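Local coordinates for Alr1010 protein (Nostoc, PDB 3URG), which probably binds calcium ions, as a cyanobacterial calcium-binding protein of the CcbP family, at residues Trp52-Leu60 with Asp128-Trp139; Lys81-Ala89 with Met98-Gly106. All coordinates share one frame; numbering follows the deposited sequence.

Contact 1 of 2, residues Trp52-Leu60 with Asp128-Trp139; sequences WYYYLDDTL and DTQEAIADWLYW. With NA (sodium ion), chain C.
Helix 52-59 and helix 128-139 pack nearly antiparallel, their axes 9.7 Å apart at closest approach and 157° between directions, which brings Trp52 opposite Trp136 at one end and Leu60 opposite Thr129 at the other. Trp52 makes the largest single share of the contact. Its indole sits between two tryptophans of the partner helix in an aromatic cluster: the edge of Trp136 comes over one face, CE3 of Trp136 lying 3.6 Å from CE3 of Trp52, while the NE1 edge of Trp52 points at the face of Trp139, the five-membered ring of Trp52 and the six-membered ring of Trp139 having centroids 4.4 Å apart. Both are T-shaped, with planes at 62° and 60°. Toward the C-terminal end of helix 52-59, Ala132 turns its CB into the interface, where it meets Thr59 CG2 at 3.7 Å and also touches Tyr55 CE2 and Leu60 CD2. Thr59 bonds through OG1 to Tyr55 O at 2.7 Å, and this bond holds CG2, anti to the backbone N, against Ala132. Leu60 CD2 lies 3.6 Å from Ile133 CG1. The carbonyl oxygens of Asp57, in the last turn of the helix, and Leu60, just past it, bind the sodium ion with three waters. Asp135 is paired with Arg30 and Arg33 of helix 28-39, which probably keeps its buried carboxylate ionised, so the interface combines an apolar seam with a carboxylate whose charge is probably balanced from a third helix.

Contact 2 of 2, residues Lys81-Ala89 with Met98-Gly106; sequences KTVEVLGMA and MYVEVADIG
Strands 81-86 and 99-104 run antiparallel but strongly twisted, 131° between their directions, with Glu84 paired to Ala103 and Val85 to Val102. Two bonds join Glu84 and Ala103, that from Ala103 N to Glu84 O being 2.8 Å long. Beyond Val85 the register slips by one residue: Leu86 N and Gly87 O both bond to Glu101, to its O and from its N. This is a beta bulge at the corner where the chain turns at Gly87, within a five-stranded antiparallel sheet in which strand 99-104 lies between strands 77-86 and 111-116. Past the corner, Ala89 N reaches Tyr99 O at 2.9 Å along a nearly straight N-H line (175°). Among the buried valines, Val83 turns CG1 anti to its carbonyl carbon (chi1 -58°), which puts CG2 between the backbone N and the carbonyl carbon, and CG2 touches Val102 CB at 3.5 Å; Val85 CG1 meets Val100 CG2. Over the face that carries Glu101 and Ala103, Leu86 CD2 comes within 3.5 Å of Ala103 CB, tighter than usual, and lies beside the carboxylate of Glu101. At the end of strand 99-104, Asp104 meets Lys81, whose chain bends at chi3 and chi4 to bring NZ 2.8 Å from Asp104 OD2, a salt bridge whose hydrogen bond is weak. The side chain of Met88, bent at chi2 and chi3, brings SD 3.9 Å from Val100 CG1.

The two contacts illustrate how a helical layer and a sheet are tied together. Their centres lie about 15 Å apart, and along the chain both strands of contact 2 fall between the two helices of contact 1. The junction is close: Tyr53 OH on helix 45-59 lies 2.7 Å from Ala89 O, a probable hydrogen bond, and Met98 CG packs 3.5 Å from Trp136 CZ2. Met88 also touches Asp57, whose carbonyl oxygen binds sodium. These contacts probably hold the helix that leads into the sodium site against the bulged corner of the sheet. Tyr53 also lines the pocket of the bound 5-mercapto-2-nitro-benzoic acid.

Contact 1 of 2, residues Trp52-Leu60 with Asp128-Trp139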
loop_
_atom_site.group_PDB
_atom_site.type_symbol
_atom_site.label_atom_id
_atom_site.label_comp_id
_atom_site.label_asym_id
_atom_site.label_seq_id
_atom_site.Cartn_x
_atom_site.Cartn_y
_atom_site.Cartn_z
ATOM N N TRP A 52 3.559 2.109 9.498
ATOM C CA TRP A 52 3.282 1.489 8.204
ATOM C C TRP A 52 3.926 2.276 7.060
ATOM O O TRP A 52 4.406 1.696 6.090
ATOM C CB TRP A 52 1.772 1.381 7.974
ATOM C CG TRP A 52 1.201 0.089 8.445
ATOM C CD1 TRP A 52 0.530 -0.143 9.617
ATOM C CD2 TRP A 52 1.261 -1.164 7.761
ATOM N NE1 TRP A 52 0.157 -1.468 9.686
ATOM C CE2 TRP A 52 0.603 -2.114 8.561
ATOM C CE3 TRP A 52 1.807 -1.572 6.548
ATOM C CZ2 TRP A 52 0.480 -3.447 8.183
ATOM C CZ3 TRP A 52 1.687 -2.896 6.180
ATOM C CH2 TRP A 52 1.025 -3.813 6.985
ATOM N N TYR A 53 3.916 3.605 7.167
ATOM C CA TYR A 53 4.452 4.450 6.104
ATOM C C TYR A 53 5.944 4.175 5.912
ATOM O O TYR A 53 6.405 3.935 4.792
ATOM C CB TYR A 53 4.220 5.943 6.411
ATOM C CG TYR A 53 4.653 6.873 5.291
ATOM C CD1 TYR A 53 3.766 7.228 4.276
ATOM C CD2 TYR A 53 5.942 7.389 5.244
ATOM C CE1 TYR A 53 4.151 8.082 3.245
ATOM C CE2 TYR A 53 6.340 8.243 4.203
ATOM C CZ TYR A 53 5.437 8.582 3.217
ATOM O OH TYR A 53 5.820 9.425 2.201
ATOM N N TYR A 54 6.696 4.229 7.007
ATOM C CA TYR A 54 8.131 3.936 6.974
ATOM C C TYR A 54 8.428 2.497 6.575
ATOM O O TYR A 54 9.392 2.232 5.856
ATOM C CB TYR A 54 8.793 4.235 8.332
ATOM C CG TYR A 54 8.909 5.726 8.638
ATOM C CD1 TYR A 54 9.084 6.649 7.617
ATOM C CD2 TYR A 54 8.863 6.201 9.952
ATOM C CE1 TYR A 54 9.194 8.007 7.882
ATOM C CE2 TYR A 54 8.979 7.562 10.229
ATOM C CZ TYR A 54 9.146 8.457 9.190
ATOM O OH TYR A 54 9.262 9.808 9.449
ATOM N N TYR A 55 7.624 1.556 7.050
ATOM C CA TYR A 55 7.868 0.169 6.670
ATOM C C TYR A 55 7.754 0.005 5.147
ATOM O O TYR A 55 8.646 -0.541 4.503
ATOM C CB TYR A 55 6.943 -0.803 7.415
ATOM C CG TYR A 55 6.979 -2.228 6.875
ATOM C CD1 TYR A 55 8.016 -3.105 7.199
ATOM C CD2 TYR A 55 5.964 -2.694 6.051
ATOM C CE1 TYR A 55 8.034 -4.414 6.709
ATOM C CE2 TYR A 55 5.975 -3.993 5.560
ATOM C CZ TYR A 55 7.003 -4.844 5.888
ATOM O OH TYR A 55 6.976 -6.129 5.377
ATOM N N LEU A 56 6.679 0.498 4.576
ATOM C CA LEU A 56 6.440 0.366 3.165
ATOM C C LEU A 56 7.483 1.101 2.340
ATOM O O LEU A 56 8.002 0.588 1.383
ATOM C CB LEU A 56 5.046 0.846 2.832
ATOM C CG LEU A 56 3.892 -0.031 3.265
ATOM C CD1 LEU A 56 2.613 0.609 3.065
ATOM C CD2 LEU A 56 3.913 -1.341 2.630
ATOM N N ASP A 57 7.821 2.286 2.783
ATOM C CA ASP A 57 8.857 3.071 2.138
ATOM C C ASP A 57 10.182 2.343 2.173
ATOM O O ASP A 57 10.967 2.457 1.252
ATOM C CB ASP A 57 9.038 4.427 2.805
ATOM C CG ASP A 57 9.775 5.418 1.912
ATOM O OD1 ASP A 57 10.355 6.388 2.446
ATOM O OD2 ASP A 57 9.769 5.228 0.676
ATOM N N ASP A 58 10.444 1.624 3.255
ATOM C CA ASP A 58 11.692 0.888 3.392
ATOM C C ASP A 58 11.725 -0.426 2.619
ATOM O O ASP A 58 12.778 -0.840 2.148
ATOM C CB ASP A 58 11.943 0.583 4.861
ATOM C CG ASP A 58 13.163 1.281 5.387
ATOM O OD1 ASP A 58 14.284 0.794 5.106
ATOM O OD2 ASP A 58 12.999 2.320 6.064
ATOM N N THR A 59 10.573 -1.078 2.506
ATOM C CA THR A 59 10.514 -2.463 2.054
ATOM C C THR A 59 10.131 -2.619 0.571
ATOM O O THR A 59 10.602 -3.530 -0.099
ATOM C CB THR A 59 9.548 -3.259 2.935
ATOM O OG1 THR A 59 9.827 -2.968 4.317
ATOM C CG2 THR A 59 9.674 -4.776 2.687
ATOM N N LEU A 60 9.271 -1.740 0.067
ATOM C CA LEU A 60 8.925 -1.757 -1.354
ATOM C C LEU A 60 10.162 -1.337 -2.137
ATOM O O LEU A 60 10.811 -0.389 -1.771
ATOM C CB LEU A 60 7.778 -0.785 -1.634
ATOM C CG LEU A 60 6.459 -1.063 -0.914
ATOM C CD1 LEU A 60 5.431 0.047 -1.192
ATOM C CD2 LEU A 60 5.909 -2.431 -1.317
ATOM N N ASP A 128 10.479 -9.352 -1.674
ATOM C CA ASP A 128 10.242 -8.466 -0.532
ATOM C C ASP A 128 9.170 -7.423 -0.831
ATOM O O ASP A 128 8.403 -7.034 0.051
ATOM C CB ASP A 128 11.545 -7.800 -0.096
ATOM C CG ASP A 128 12.549 -8.803 0.467
ATOM O OD1 ASP A 128 12.106 -9.871 0.954
ATOM O OD2 ASP A 128 13.770 -8.529 0.412
ATOM N N THR A 129 9.112 -6.965 -2.078
ATOM C CA THR A 129 8.120 -5.954 -2.451
ATOM C C THR A 129 6.748 -6.604 -2.408
ATOM O O THR A 129 5.796 -6.067 -1.821
ATOM C CB THR A 129 8.390 -5.399 -3.882
ATOM O OG1 THR A 129 9.615 -4.664 -3.885
ATOM C CG2 THR A 129 7.272 -4.482 -4.344
ATOM N N GLN A 130 6.654 -7.770 -3.044
ATOM C CA GLN A 130 5.415 -8.534 -3.043
ATOM C C GLN A 130 4.934 -8.811 -1.611
ATOM O O GLN A 130 3.750 -8.676 -1.303
ATOM C CB GLN A 130 5.633 -9.844 -3.792
ATOM C CG GLN A 130 4.607 -10.919 -3.513
ATOM C CD GLN A 130 5.163 -12.313 -3.763
ATOM O OE1 GLN A 130 5.060 -12.845 -4.871
ATOM N NE2 GLN A 130 5.766 -12.909 -2.732
ATOM N N GLU A 131 5.853 -9.219 -0.739
ATOM C CA GLU A 131 5.496 -9.496 0.649
ATOM C C GLU A 131 4.907 -8.274 1.367
ATOM O O GLU A 131 3.869 -8.373 2.036
ATOM C CB GLU A 131 6.715 -10.020 1.406
ATOM C CG GLU A 131 6.430 -10.388 2.854
ATOM C CD GLU A 131 7.651 -10.968 3.524
ATOM O OE1 GLU A 131 8.397 -10.198 4.162
ATOM O OE2 GLU A 131 7.868 -12.193 3.399
ATOM N N ALA A 132 5.566 -7.126 1.227
ATOM C CA ALA A 132 5.109 -5.899 1.890
ATOM C C ALA A 132 3.737 -5.478 1.377
ATOM O O ALA A 132 2.877 -5.063 2.138
ATOM C CB ALA A 132 6.114 -4.774 1.700
ATOM N N ILE A 133 3.524 -5.579 0.076
ATOM C CA ILE A 133 2.194 -5.287 -0.446
ATOM C C ILE A 133 1.138 -6.242 0.120
ATOM O O ILE A 133 0.057 -5.807 0.525
ATOM C CB ILE A 133 2.167 -5.329 -1.985
ATOM C CG1 ILE A 133 3.000 -4.174 -2.553
ATOM C CG2 ILE A 133 0.732 -5.207 -2.480
ATOM C CD1 ILE A 133 3.123 -4.213 -4.090
ATOM N N ALA A 134 1.454 -7.539 0.136
ATOM C CA ALA A 134 0.569 -8.548 0.719
ATOM C C ALA A 134 0.278 -8.300 2.209
ATOM O O ALA A 134 -0.825 -8.578 2.688
ATOM C CB ALA A 134 1.157 -9.937 0.526
ATOM N N ASP A 135 1.269 -7.799 2.940
ATOM C CA ASP A 135 1.081 -7.515 4.368
ATOM C C ASP A 135 0.053 -6.399 4.520
ATOM O O ASP A 135 -0.812 -6.427 5.412
ATOM C CB ASP A 135 2.396 -7.073 5.015
ATOM C CG ASP A 135 3.339 -8.233 5.325
ATOM O OD1 ASP A 135 4.533 -7.951 5.553
ATOM O OD2 ASP A 135 2.908 -9.411 5.346
ATOM N N TRP A 136 0.165 -5.397 3.658
ATOM C CA TRP A 136 -0.746 -4.253 3.727
ATOM C C TRP A 136 -2.160 -4.691 3.342
ATOM O O TRP A 136 -3.127 -4.367 4.024
ATOM C CB TRP A 136 -0.250 -3.114 2.815
ATOM C CG TRP A 136 -1.218 -1.960 2.700
ATOM C CD1 TRP A 136 -1.802 -1.495 1.559
ATOM C CD2 TRP A 136 -1.719 -1.143 3.769
ATOM N NE1 TRP A 136 -2.625 -0.436 1.844
ATOM C CE2 TRP A 136 -2.597 -0.198 3.195
ATOM C CE3 TRP A 136 -1.512 -1.120 5.153
ATOM C CZ2 TRP A 136 -3.265 0.765 3.954
ATOM C CZ3 TRP A 136 -2.180 -0.146 5.912
ATOM C CH2 TRP A 136 -3.048 0.770 5.309
ATOM N N LEU A 137 -2.277 -5.433 2.241
ATOM C CA LEU A 137 -3.566 -6.000 1.845
ATOM C C LEU A 137 -4.173 -6.874 2.954
ATOM O O LEU A 137 -5.387 -6.856 3.188
ATOM C CB LEU A 137 -3.417 -6.801 0.548
ATOM C CG LEU A 137 -3.036 -5.932 -0.655
ATOM C CD1 LEU A 137 -2.830 -6.767 -1.926
ATOM C CD2 LEU A 137 -4.107 -4.873 -0.868
ATOM N N TYR A 138 -3.323 -7.629 3.643
ATOM C CA TYR A 138 -3.782 -8.452 4.754
ATOM C C TYR A 138 -4.331 -7.607 5.908
ATOM O O TYR A 138 -5.398 -7.891 6.445
ATOM C CB TYR A 138 -2.642 -9.355 5.248
ATOM C CG TYR A 138 -2.943 -10.039 6.569
ATOM C CD1 TYR A 138 -2.438 -9.537 7.762
ATOM C CD2 TYR A 138 -3.709 -11.204 6.617
ATOM C CE1 TYR A 138 -2.715 -10.160 8.984
ATOM C CE2 TYR A 138 -3.979 -11.836 7.829
ATOM C CZ TYR A 138 -3.485 -11.306 9.006
ATOM O OH TYR A 138 -3.755 -11.936 10.212
ATOM N N TRP A 139 -3.585 -6.578 6.293
ATOM C CA TRP A 139 -4.014 -5.653 7.339
ATOM C C TRP A 139 -5.425 -5.112 7.057
ATOM O O TRP A 139 -6.284 -5.081 7.947
ATOM C CB TRP A 139 -2.976 -4.521 7.444
ATOM C CG TRP A 139 -3.335 -3.326 8.295
ATOM C CD1 TRP A 139 -4.034 -2.226 7.899
ATOM C CD2 TRP A 139 -2.941 -3.084 9.653
ATOM N NE1 TRP A 139 -4.126 -1.326 8.939
ATOM C CE2 TRP A 139 -3.455 -1.829 10.020
ATOM C CE3 TRP A 139 -2.211 -3.818 10.600
ATOM C CZ2 TRP A 139 -3.276 -1.294 11.295
ATOM C CZ3 TRP A 139 -2.030 -3.279 11.857
ATOM C CH2 TRP A 139 -2.559 -2.034 12.193
HETATM NA NA NA C . 12.036 1.709 -0.917
HETATM O O HOH W 1 12.369 4.528 -0.654
HETATM O O HOH W 2 14.288 0.649 0.255
HETATM O O HOH W 3 13.448 1.946 -3.270
#

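Contact 2 of 2, residues Lys81-Ala89 with Met98-Gly106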
loop_
_atom_site.group_PDB
_atom_site.type_symbol
_atom_site.label_atom_id
_atom_site.label_comp_id
_atom_site.label_asym_id
_atom_site.label_seq_id
_atom_site.Cartn_x
_atom_site.Cartn_y
_atom_site.Cartn_z
ATOM N N LYS A 81 -4.813 1.325 -15.496
ATOM C CA LYS A 81 -3.630 1.958 -16.071
ATOM C C LYS A 81 -2.363 1.164 -15.743
ATOM O O LYS A 81 -2.237 0.609 -14.650
ATOM C CB LYS A 81 -3.464 3.386 -15.534
ATOM C CG LYS A 81 -4.141 4.499 -16.334
ATOM C CD LYS A 81 -3.671 5.867 -15.843
ATOM C CE LYS A 81 -3.554 6.880 -16.990
ATOM N NZ LYS A 81 -2.671 6.385 -18.104
ATOM N N THR A 82 -1.421 1.134 -16.679
ATOM C CA THR A 82 -0.129 0.490 -16.439
ATOM C C THR A 82 0.911 1.554 -16.154
ATOM O O THR A 82 1.216 2.388 -17.007
ATOM C CB THR A 82 0.311 -0.398 -17.621
ATOM O OG1 THR A 82 -0.533 -1.553 -17.679
ATOM C CG2 THR A 82 1.758 -0.853 -17.428
ATOM N N VAL A 83 1.462 1.535 -14.947
ATOM C CA VAL A 83 2.239 2.676 -14.490
ATOM C C VAL A 83 3.520 2.240 -13.831
ATOM O O VAL A 83 3.669 1.076 -13.479
ATOM C CB VAL A 83 1.440 3.521 -13.479
ATOM C CG1 VAL A 83 0.128 3.991 -14.104
ATOM C CG2 VAL A 83 1.156 2.720 -12.200
ATOM N N GLU A 84 4.444 3.178 -13.668
ATOM C CA GLU A 84 5.579 2.952 -12.787
ATOM C C GLU A 84 5.211 3.481 -11.417
ATOM O O GLU A 84 4.748 4.613 -11.284
ATOM C CB GLU A 84 6.824 3.686 -13.280
ATOM C CG GLU A 84 7.543 3.013 -14.431
ATOM C CD GLU A 84 8.835 3.730 -14.796
ATOM O OE1 GLU A 84 9.605 4.093 -13.882
ATOM O OE2 GLU A 84 9.077 3.931 -16.000
ATOM N N VAL A 85 5.397 2.656 -10.396
ATOM C CA VAL A 85 5.190 3.105 -9.036
ATOM C C VAL A 85 6.515 3.689 -8.544
ATOM O O VAL A 85 7.509 2.971 -8.419
ATOM C CB VAL A 85 4.756 1.949 -8.145
ATOM C CG1 VAL A 85 4.411 2.459 -6.763
ATOM C CG2 VAL A 85 3.577 1.215 -8.778
ATOM N N LEU A 86 6.512 4.994 -8.281
ATOM C CA LEU A 86 7.742 5.759 -8.055
ATOM C C LEU A 86 8.191 5.818 -6.596
ATOM O O LEU A 86 9.377 5.976 -6.308
ATOM C CB LEU A 86 7.562 7.186 -8.573
ATOM C CG LEU A 86 7.798 7.475 -10.065
ATOM C CD1 LEU A 86 7.783 6.219 -10.934
ATOM C CD2 LEU A 86 6.806 8.504 -10.560
ATOM N N GLY A 87 7.244 5.717 -5.674
ATOM C CA GLY A 87 7.566 5.826 -4.261
ATOM C C GLY A 87 6.306 6.088 -3.461
ATOM O O GLY A 87 5.212 6.120 -4.030
ATOM N N MET A 88 6.448 6.251 -2.148
ATOM C CA MET A 88 5.320 6.621 -1.315
ATOM C C MET A 88 4.911 8.028 -1.701
ATOM O O MET A 88 5.757 8.847 -2.056
ATOM C CB MET A 88 5.692 6.587 0.169
ATOM C CG MET A 88 6.214 5.234 0.647
ATOM S SD MET A 88 5.049 3.899 0.299
ATOM C CE MET A 88 3.712 4.241 1.442
ATOM N N ALA A 89 3.649 8.329 -1.615
ATOM C CA ALA A 89 3.207 9.666 -1.823
ATOM C C ALA A 89 3.667 10.463 -0.646
ATOM O O ALA A 89 3.802 9.950 0.417
ATOM C CB ALA A 89 1.761 9.700 -1.926
ATOM N N MET A 98 -2.627 4.288 2.837
ATOM C CA MET A 98 -1.274 4.302 2.288
ATOM C C MET A 98 -1.312 4.616 0.791
ATOM O O MET A 98 -1.844 3.828 0.012
ATOM C CB MET A 98 -0.581 2.952 2.531
ATOM C CG MET A 98 -0.353 2.661 4.037
ATOM S SD MET A 98 0.964 3.727 4.694
ATOM C CE MET A 98 0.089 4.854 5.771
ATOM N N TYR A 99 -0.749 5.761 0.404
ATOM C CA TYR A 99 -0.755 6.196 -0.990
ATOM C C TYR A 99 0.643 6.120 -1.572
ATOM O O TYR A 99 1.628 6.341 -0.872
ATOM C CB TYR A 99 -1.281 7.636 -1.127
ATOM C CG TYR A 99 -2.744 7.789 -0.786
ATOM C CD1 TYR A 99 -3.724 7.666 -1.762
ATOM C CD2 TYR A 99 -3.145 8.058 0.515
ATOM C CE1 TYR A 99 -5.068 7.797 -1.451
ATOM C CE2 TYR A 99 -4.484 8.193 0.839
ATOM C CZ TYR A 99 -5.442 8.059 -0.149
ATOM O OH TYR A 99 -6.772 8.196 0.168
ATOM N N VAL A 100 0.721 5.795 -2.855
ATOM C CA VAL A 100 1.981 5.827 -3.555
ATOM C C VAL A 100 1.852 6.763 -4.740
ATOM O O VAL A 100 0.753 7.039 -5.226
ATOM C CB VAL A 100 2.390 4.442 -4.058
ATOM C CG1 VAL A 100 2.761 3.515 -2.868
ATOM C CG2 VAL A 100 1.278 3.839 -4.909
ATOM N N GLU A 101 2.982 7.258 -5.206
ATOM C CA GLU A 101 2.985 8.040 -6.420
ATOM C C GLU A 101 3.289 7.156 -7.614
ATOM O O GLU A 101 4.216 6.350 -7.563
ATOM C CB GLU A 101 4.037 9.119 -6.343
ATOM C CG GLU A 101 4.555 9.463 -7.703
ATOM C CD GLU A 101 5.489 10.614 -7.644
ATOM O OE1 GLU A 101 5.962 11.068 -8.710
ATOM O OE2 GLU A 101 5.747 11.061 -6.510
ATOM N N VAL A 102 2.521 7.330 -8.692
ATOM C CA VAL A 102 2.662 6.517 -9.905
ATOM C C VAL A 102 2.732 7.409 -11.137
ATOM O O VAL A 102 2.181 8.509 -11.136
ATOM C CB VAL A 102 1.493 5.513 -10.068
ATOM C CG1 VAL A 102 1.276 4.731 -8.744
ATOM C CG2 VAL A 102 0.204 6.217 -10.469
ATOM N N ALA A 103 3.418 6.948 -12.181
ATOM C CA ALA A 103 3.559 7.750 -13.396
ATOM C C ALA A 103 3.222 6.929 -14.621
ATOM O O ALA A 103 3.626 5.775 -14.726
ATOM C CB ALA A 103 4.977 8.310 -13.516
ATOM N N ASP A 104 2.472 7.502 -15.555
ATOM C CA ASP A 104 2.429 6.870 -16.868
ATOM C C ASP A 104 3.376 7.625 -17.785
ATOM O O ASP A 104 3.311 8.846 -17.918
ATOM C CB ASP A 104 1.011 6.674 -17.439
ATOM C CG ASP A 104 0.271 7.965 -17.653
ATOM O OD1 ASP A 104 0.398 8.873 -16.812
ATOM O OD2 ASP A 104 -0.462 8.061 -18.661
ATOM N N ILE A 105 4.296 6.878 -18.367
ATOM C CA ILE A 105 5.411 7.450 -19.094
ATOM C C ILE A 105 5.134 7.476 -20.597
ATOM O O ILE A 105 5.998 7.832 -21.398
ATOM C CB ILE A 105 6.668 6.641 -18.793
ATOM C CG1 ILE A 105 6.451 5.189 -19.213
ATOM C CG2 ILE A 105 6.977 6.703 -17.309
ATOM C CD1 ILE A 105 7.663 4.330 -19.050
ATOM N N GLY A 106 3.916 7.109 -20.981
ATOM C CA GLY A 106 3.559 7.110 -22.389
ATOM C C GLY A 106 3.739 8.453 -23.076
ATOM O O GLY A 106 4.180 8.508 -24.225
#